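Local coordinates for carboxylesterase SOBER1 (PDB 6AVX), which hydrolyses carboxylic esters with short acyl chains, shows phospholipase A2 activity, and dampens the plant hypersensitive response to the bacterial effector AvrBsT, at residues A[14-18]-A[19-23]; A[90-94]-A[95-99]; A[111-114]-A[115-119]; A[195-198]-A[199-202]. The protein carries 1 engineered substitution. All coordinates share one frame; numbering follows the deposited sequence.

Contact 1: A[14-18]-A[19-23]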
# COMPACT_ATOMS: atom_id res chain seq x y z
N LEU A 14 0.23 -6.23 9.39
CA LEU A 14 1.06 -6.56 10.54
C LEU A 14 0.76 -7.97 11.05
O LEU A 14 -0.39 -8.31 11.33
CB LEU A 14 0.76 -5.56 11.65
CG LEU A 14 1.45 -5.77 12.98
CD1 LEU A 14 2.94 -5.64 12.79
CD2 LEU A 14 0.91 -4.78 14.02
N GLY A 15 1.81 -8.77 11.20
CA GLY A 15 1.73 -10.11 11.72
C GLY A 15 1.44 -11.18 10.70
O GLY A 15 1.61 -12.37 10.99
N ASP A 16 0.99 -10.80 9.51
CA ASP A 16 0.50 -11.74 8.51
C ASP A 16 1.69 -12.20 7.65
O ASP A 16 2.84 -11.93 7.98
CB ASP A 16 -0.60 -11.02 7.72
CG ASP A 16 -1.62 -11.95 7.08
OD1 ASP A 16 -1.49 -13.18 7.14
OD2 ASP A 16 -2.56 -11.40 6.49
N SER A 17 1.42 -12.87 6.53
CA SER A 17 2.49 -13.36 5.65
C SER A 17 2.01 -13.31 4.21
O SER A 17 0.81 -13.17 3.92
CB SER A 17 2.90 -14.78 6.00
OG SER A 17 1.88 -15.69 5.63
N GLY A 18 2.96 -13.45 3.29
CA GLY A 18 2.62 -13.46 1.88
C GLY A 18 1.77 -14.65 1.49
O GLY A 18 0.72 -14.50 0.87
N PRO A 19 2.22 -15.87 1.82
CA PRO A 19 1.44 -17.05 1.44
C PRO A 19 0.03 -17.03 1.98
O PRO A 19 -0.89 -17.51 1.31
CB PRO A 19 2.28 -18.21 1.98
CG PRO A 19 3.69 -17.69 1.91
CD PRO A 19 3.55 -16.24 2.34
N ALA A 20 -0.19 -16.44 3.16
CA ALA A 20 -1.54 -16.38 3.70
C ALA A 20 -2.45 -15.54 2.83
O ALA A 20 -3.67 -15.75 2.83
CB ALA A 20 -1.52 -15.81 5.12
N ASN A 21 -1.90 -14.60 2.08
CA ASN A 21 -2.68 -13.67 1.27
C ASN A 21 -2.71 -13.99 -0.21
O ASN A 21 -3.50 -13.39 -0.94
CB ASN A 21 -2.17 -12.26 1.48
CG ASN A 21 -2.63 -11.71 2.77
OD1 ASN A 21 -3.76 -11.21 2.87
ND2 ASN A 21 -1.81 -11.84 3.79
N GLU A 22 -1.88 -14.93 -0.67
CA GLU A 22 -1.88 -15.27 -2.09
C GLU A 22 -3.27 -15.54 -2.65
O GLU A 22 -3.51 -15.16 -3.81
CB GLU A 22 -0.91 -16.43 -2.35
CG GLU A 22 0.55 -15.99 -2.32
CD GLU A 22 1.56 -17.11 -2.39
OE1 GLU A 22 1.22 -18.27 -2.12
OE2 GLU A 22 2.73 -16.82 -2.69
N PRO A 23 -4.22 -16.15 -1.93
CA PRO A 23 -5.55 -16.37 -2.52
C PRO A 23 -6.29 -15.11 -2.90
O PRO A 23 -7.27 -15.21 -3.64
CB PRO A 23 -6.30 -17.18 -1.45
CG PRO A 23 -5.20 -17.87 -0.71
CD PRO A 23 -4.07 -16.87 -0.65
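Asn21 reaches back over the start of its own short helix and lays its amide nitrogen between two acceptors, the carboxylate of Asp16 and the backbone carbonyl of Ser17. The bond from Asn21 ND2 to Asp16 OD2 is 2.8 Å long and nearly straight. It lies close to the amide plane of Asn21 but drops onto the carboxylate from above, the two flat groups being turned 66° apart. With the second bond, Asn21 ND2 to Ser17 O at 2.9 Å, both amide hydrogens are used, which fixes the rotation of the amide.

The other carboxylate oxygen, Asp16 OD1, rests 3.3 Å from the methyl CB of Ala20 and takes a weak bond from Ser17 N. The Asp16 side chain lies about 9 Å from that of Ser108, the probable nucleophile. Ser17 is the N-cap: with chi1 at 71°, its OG sits between the backbone N and the carbonyl carbon, from where it accepts a weak bond from Ala20 N. Gly18 O then receives Asn21 N at 2.9 Å, closing the first turn.

This capped turn leads from the loop after strand 7-11 into helix 18-21 at the protein surface, with Ser42 of a neighbouring loop alongside, holding Gly18 N.

Contact 2: A[90-94]-A[95-99]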
# COMPACT_ATOMS: atom_id res chain seq x y z
N ASP A 90 12.69 -2.76 -8.75
CA ASP A 90 13.86 -2.59 -9.60
C ASP A 90 14.13 -3.86 -10.41
O ASP A 90 14.42 -3.80 -11.61
CB ASP A 90 15.11 -2.30 -8.76
CG ASP A 90 15.17 -0.89 -8.21
OD1 ASP A 90 14.37 -0.02 -8.57
OD2 ASP A 90 16.11 -0.68 -7.40
N GLN A 91 14.08 -5.00 -9.75
CA GLN A 91 14.41 -6.25 -10.43
C GLN A 91 13.36 -6.60 -11.49
O GLN A 91 13.71 -7.04 -12.60
CB GLN A 91 14.54 -7.38 -9.42
CG GLN A 91 14.85 -8.74 -10.03
CD GLN A 91 16.21 -8.80 -10.70
OE1 GLN A 91 17.07 -7.95 -10.45
NE2 GLN A 91 16.41 -9.80 -11.54
N GLU A 92 12.08 -6.40 -11.18
CA GLU A 92 11.04 -6.67 -12.16
C GLU A 92 11.20 -5.78 -13.39
O GLU A 92 11.08 -6.26 -14.52
CB GLU A 92 9.67 -6.48 -11.50
CG GLU A 92 8.48 -6.78 -12.38
CD GLU A 92 8.32 -8.25 -12.78
OE1 GLU A 92 8.89 -9.14 -12.11
OE2 GLU A 92 7.62 -8.49 -13.78
N ILE A 93 11.49 -4.49 -13.19
CA ILE A 93 11.70 -3.59 -14.32
C ILE A 93 12.98 -3.97 -15.07
O ILE A 93 13.02 -3.95 -16.31
CB ILE A 93 11.67 -2.12 -13.85
CG1 ILE A 93 10.24 -1.77 -13.41
CG2 ILE A 93 12.15 -1.17 -14.95
CD1 ILE A 93 10.12 -0.45 -12.64
N ALA A 94 14.03 -4.37 -14.34
CA ALA A 94 15.27 -4.80 -14.99
C ALA A 94 15.07 -6.05 -15.83
O ALA A 94 15.81 -6.27 -16.80
CB ALA A 94 16.35 -5.05 -13.94
N GLU A 95 14.10 -6.89 -15.48
CA GLU A 95 13.79 -8.08 -16.26
C GLU A 95 12.87 -7.77 -17.44
O GLU A 95 12.54 -8.69 -18.20
CB GLU A 95 13.22 -9.16 -15.34
CG GLU A 95 14.27 -9.71 -14.41
CD GLU A 95 13.72 -10.63 -13.35
OE1 GLU A 95 12.49 -10.84 -13.30
OE2 GLU A 95 14.54 -11.14 -12.55
N GLY A 96 12.48 -6.52 -17.62
CA GLY A 96 11.78 -6.10 -18.82
C GLY A 96 10.35 -5.65 -18.64
O GLY A 96 9.72 -5.27 -19.63
N THR A 97 9.79 -5.63 -17.43
CA THR A 97 8.42 -5.16 -17.27
C THR A 97 8.37 -3.64 -17.39
O THR A 97 9.20 -2.94 -16.83
CB THR A 97 7.91 -5.61 -15.91
OG1 THR A 97 7.94 -7.05 -15.89
CG2 THR A 97 6.50 -5.13 -15.65
N ASN A 98 7.38 -3.16 -18.11
CA ASN A 98 7.18 -1.71 -18.23
C ASN A 98 6.78 -1.15 -16.87
O ASN A 98 5.87 -1.70 -16.23
CB ASN A 98 6.07 -1.47 -19.25
CG ASN A 98 5.62 -0.01 -19.33
OD1 ASN A 98 6.19 0.88 -18.71
ND2 ASN A 98 4.57 0.22 -20.11
N PRO A 99 7.42 -0.09 -16.39
CA PRO A 99 7.05 0.44 -15.06
C PRO A 99 5.57 0.75 -14.93
O PRO A 99 5.01 0.55 -13.85
CB PRO A 99 7.92 1.70 -14.93
CG PRO A 99 9.08 1.46 -15.85
CD PRO A 99 8.59 0.62 -16.97
O HOH W 1 10.83 -10.02 -10.53
O HOH W 2 11.60 -2.36 -18.27
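Gln91 and Glu95, one helical turn apart, meet with their flat ends almost perpendicular, the amide and carboxylate planes standing 89° apart. Gln91 NE2 gives a hydrogen to Glu95 OE2; the modelled 2.5 Å between these two atoms is improbably short, and the exact position of both exposed ends is doubtful. The acceptor lies near the amide plane, while the donor stands above the carboxylate plane. A bend at chi2 of Gln91 turns its amide to the extended Glu95 chain.

Glu92 bends in the same way but serves the other side of the turn. Its OE2 accepts from Thr97 OG1 at 2.6 Å, again from above the carboxylate plane, so the hydroxyl ties the departing loop to the helix. The other oxygen, Glu92 OE1, faces Glu95 OE1 at 4.2 Å, with the two carboxylates 67° apart. Water 1 donates to both, weakly to Glu95, and may ease the repulsion of these like charges.

Ile93 lies at about a right angle to Pro99, its CD1 packed 3.8 Å from Pro99 CB. Between these side chains the backbone forms a Schellman motif: Gly96, at positive phi (114°), sends its N to Ile93 O at 2.9 Å, and Thr97 N returns to Glu92 O at 3.2 Å. Water 2 donates to Ile93 O and Thr97 O, bridging the turn.

The motif ends helix 75-94 at the surface and sends the chain through a loop into strand 102-107, away from the presumed catalytic residues. A turn earlier, Asp90 OD1 bonds Tyr121 OH, just beyond helix 109-120.

Contact 3: A[111-114]-A[115-119]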
# COMPACT_ATOMS: atom_id res chain seq x y z
N GLY A 111 -0.52 -1.33 3.28
CA GLY A 111 -1.01 -0.18 2.54
C GLY A 111 -0.20 1.08 2.80
O GLY A 111 0.11 1.83 1.87
N ALA A 112 0.16 1.33 4.06
CA ALA A 112 1.09 2.40 4.37
C ALA A 112 2.40 2.21 3.61
O ALA A 112 2.96 3.16 3.05
CB ALA A 112 1.32 2.44 5.88
N LEU A 113 2.89 0.97 3.57
CA LEU A 113 4.13 0.71 2.85
C LEU A 113 3.96 0.89 1.36
O LEU A 113 4.88 1.40 0.69
CB LEU A 113 4.64 -0.69 3.17
CG LEU A 113 5.95 -1.08 2.49
CD1 LEU A 113 7.06 -0.09 2.75
CD2 LEU A 113 6.34 -2.47 2.93
N THR A 114 2.82 0.49 0.82
CA THR A 114 2.52 0.75 -0.58
C THR A 114 2.65 2.23 -0.90
O THR A 114 3.30 2.61 -1.88
CB THR A 114 1.09 0.26 -0.92
OG1 THR A 114 1.07 -1.17 -0.92
CG2 THR A 114 0.61 0.75 -2.27
N LEU A 115 2.02 3.06 -0.08
CA LEU A 115 2.06 4.49 -0.34
C LEU A 115 3.49 5.01 -0.32
O LEU A 115 3.91 5.73 -1.24
CB LEU A 115 1.22 5.22 0.71
CG LEU A 115 1.04 6.70 0.39
CD1 LEU A 115 -0.01 6.88 -0.68
CD2 LEU A 115 0.68 7.48 1.64
N ALA A 116 4.23 4.68 0.73
CA ALA A 116 5.60 5.17 0.83
C ALA A 116 6.45 4.68 -0.33
O ALA A 116 7.28 5.44 -0.88
CB ALA A 116 6.20 4.69 2.15
N SER A 117 6.25 3.43 -0.73
CA SER A 117 7.08 2.85 -1.78
C SER A 117 6.80 3.51 -3.12
O SER A 117 7.73 3.77 -3.90
CB SER A 117 6.85 1.35 -1.87
OG SER A 117 7.25 0.67 -0.68
N VAL A 118 5.53 3.73 -3.44
CA VAL A 118 5.18 4.35 -4.71
C VAL A 118 5.68 5.79 -4.76
O VAL A 118 6.26 6.22 -5.77
CB VAL A 118 3.66 4.26 -4.93
CG1 VAL A 118 3.24 5.17 -6.07
CG2 VAL A 118 3.24 2.81 -5.15
N LEU A 119 5.48 6.53 -3.68
CA LEU A 119 5.79 7.96 -3.71
C LEU A 119 7.28 8.24 -3.76
O LEU A 119 7.69 9.34 -4.15
CB LEU A 119 5.18 8.68 -2.50
CG LEU A 119 3.66 8.67 -2.38
CD1 LEU A 119 3.20 9.25 -1.04
CD2 LEU A 119 3.04 9.42 -3.53
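With chi1 at -64°, Ser117 swings OG beside its own backbone N and back onto Leu113 O, one turn earlier in the helix that follows the nucleophile elbow of this alpha/beta hydrolase. Leu113, its CG anti to the backbone N (chi1 -179°), carries CD1 to within 3.5 Å of the same OG, so the buried hydroxyl has an apolar neighbour beside its polar partner.

Leu113 O is gripped twice, by Ser117 N and, at 2.8 Å, by Ser117 OG, the hydroxyl coming from above the carbonyl plane and the amide from the opposite face. On the next residue, Thr114 OG1 bonds back to Gly110 O, and its methyl CG2 faces along the helix toward Val118.

Helix 109-120 links strand 102-107 to strand 127-131 as the helix of a beta-alpha-beta unit. Thr114 and Val118 rest on Ile104 of strand 102-107, while Leu113 and Ser117 pack against Val85 of helix 75-94, so the helix is held between sheet and neighbour. Gly111 lies near the presumed nucleophile Ser108, at the start of the helix.

Val118 repeats the backbone pattern, its N reaching Thr114 O at 2.9 Å, and its CG2 branch leans against that same carbonyl oxygen at 3.3 Å.

Contact 4: A[195-198]-A[199-202]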
# COMPACT_ATOMS: atom_id res chain seq x y z
N SER A 195 -10.93 -4.80 7.42
CA SER A 195 -10.87 -6.06 6.69
C SER A 195 -11.01 -5.73 5.22
O SER A 195 -11.26 -4.59 4.84
CB SER A 195 -11.99 -7.02 7.14
OG SER A 195 -13.25 -6.49 6.81
N ILE A 196 -10.85 -6.76 4.40
CA ILE A 196 -11.02 -6.66 2.96
C ILE A 196 -12.33 -7.30 2.57
O ILE A 196 -12.59 -8.45 2.96
CB ILE A 196 -9.88 -7.37 2.22
CG1 ILE A 196 -8.54 -6.74 2.58
CG2 ILE A 196 -10.13 -7.34 0.69
CD1 ILE A 196 -7.36 -7.45 1.95
N SER A 197 -13.13 -6.61 1.77
CA SER A 197 -14.30 -7.24 1.19
C SER A 197 -14.05 -7.60 -0.27
O SER A 197 -13.23 -6.98 -0.95
CB SER A 197 -15.51 -6.32 1.28
OG SER A 197 -15.38 -5.24 0.39
N ASN A 198 -14.77 -8.61 -0.76
CA ASN A 198 -14.61 -9.01 -2.15
C ASN A 198 -15.00 -7.88 -3.09
O ASN A 198 -14.35 -7.67 -4.11
CB ASN A 198 -15.40 -10.28 -2.44
CG ASN A 198 -14.70 -11.53 -1.93
OD1 ASN A 198 -13.49 -11.52 -1.64
ND2 ASN A 198 -15.44 -12.63 -1.82
N LYS A 199 -16.02 -7.10 -2.74
CA LYS A 199 -16.41 -5.99 -3.61
C LYS A 199 -15.30 -4.95 -3.68
O LYS A 199 -15.09 -4.33 -4.73
CB LYS A 199 -17.72 -5.37 -3.14
CG LYS A 199 -17.66 -4.67 -1.79
CD LYS A 199 -19.04 -4.17 -1.36
CE LYS A 199 -19.98 -5.31 -0.98
NZ LYS A 199 -19.49 -6.11 0.19
N GLU A 200 -14.61 -4.72 -2.57
CA GLU A 200 -13.47 -3.81 -2.55
C GLU A 200 -12.38 -4.28 -3.51
O GLU A 200 -11.79 -3.47 -4.24
CB GLU A 200 -12.98 -3.75 -1.10
CG GLU A 200 -11.84 -2.84 -0.85
CD GLU A 200 -11.34 -2.97 0.59
OE1 GLU A 200 -10.60 -2.06 1.04
OE2 GLU A 200 -11.69 -3.95 1.28
N LEU A 201 -12.12 -5.59 -3.54
CA LEU A 201 -11.14 -6.14 -4.47
C LEU A 201 -11.61 -6.00 -5.91
O LEU A 201 -10.81 -5.70 -6.80
CB LEU A 201 -10.87 -7.61 -4.14
CG LEU A 201 -10.20 -7.88 -2.79
CD1 LEU A 201 -10.05 -9.36 -2.58
CD2 LEU A 201 -8.83 -7.19 -2.74
N LYS A 202 -12.90 -6.24 -6.18
CA LYS A 202 -13.39 -6.10 -7.54
C LYS A 202 -13.23 -4.67 -8.04
O LYS A 202 -12.97 -4.43 -9.22
CB LYS A 202 -14.86 -6.50 -7.63
CG LYS A 202 -15.18 -7.92 -7.25
CD LYS A 202 -14.50 -8.93 -8.12
CE LYS A 202 -15.00 -10.33 -7.77
NZ LYS A 202 -14.34 -11.37 -8.59
O HOH W 3 -9.71 -2.78 3.35
O HOH W 4 -17.63 -3.93 1.70
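Ser197 and Glu200 lock the start of the helix in a capping box. Ser197 OG accepts from Glu200 N at 3.1 Å, and Glu200 returns the favour with OE2, which takes Ser197 N at 3.1 Å nearly along its C-O axis. The Glu200 chain is extended throughout (chi1 -178°), a shape that carries its carboxylate back past Ser197 to lie against Ile196 CA. Water 3 belongs to this packed part as well, donating to Ser195 O and, at 2.6 Å, to Glu200 OE1.

The tight part joins the box to an apolar contact. Ile196 CG2 presses on Leu201 CG at 3.5 Å, the two side chains crossing at about a right angle, and both also touch Trp10 of strand 7-11. Behind them Leu201 N bonds Ser197 O, and Lys202 N bonds Asn198 O at 2.9 Å, the first regular helical bonds. Lys202, bent at chi2, bonds Gln27 O through NZ.

The Lys199 side is wetter and looser. This lysine curls at chi3 and chi4, and water 4 links its NZ to Ser197 OG, while the aliphatic Lys199 CG lies 3.2 Å from that OG.

The cap carries the chain from the loop just after the presumed catalytic His194 into helix 198-212, with Glu200 lying on Leu131 of strand 127-131 and on Tyr189 of strand 184-189.

From the N terminus, contact 1 turns the loop after strand 7-11 into helix 18-21. Contact 2 closes the end of helix 75-94 and hands the chain to strand 102-107, and contact 3 follows in helix 109-120, after that strand. Contact 4 opens helix 198-212 near the C terminus. All four are local and run in series; none nests in or crosses another. Contacts 1 and 4 come closest, nearest atoms about 5 Å apart, whereas the centres of contacts 2 and 4 stand about 28 Å apart. Leu11 and Trp10 of strand 7-11 meet contacts 3 and 4 respectively, so both contacts touch neighbouring residues of that strand.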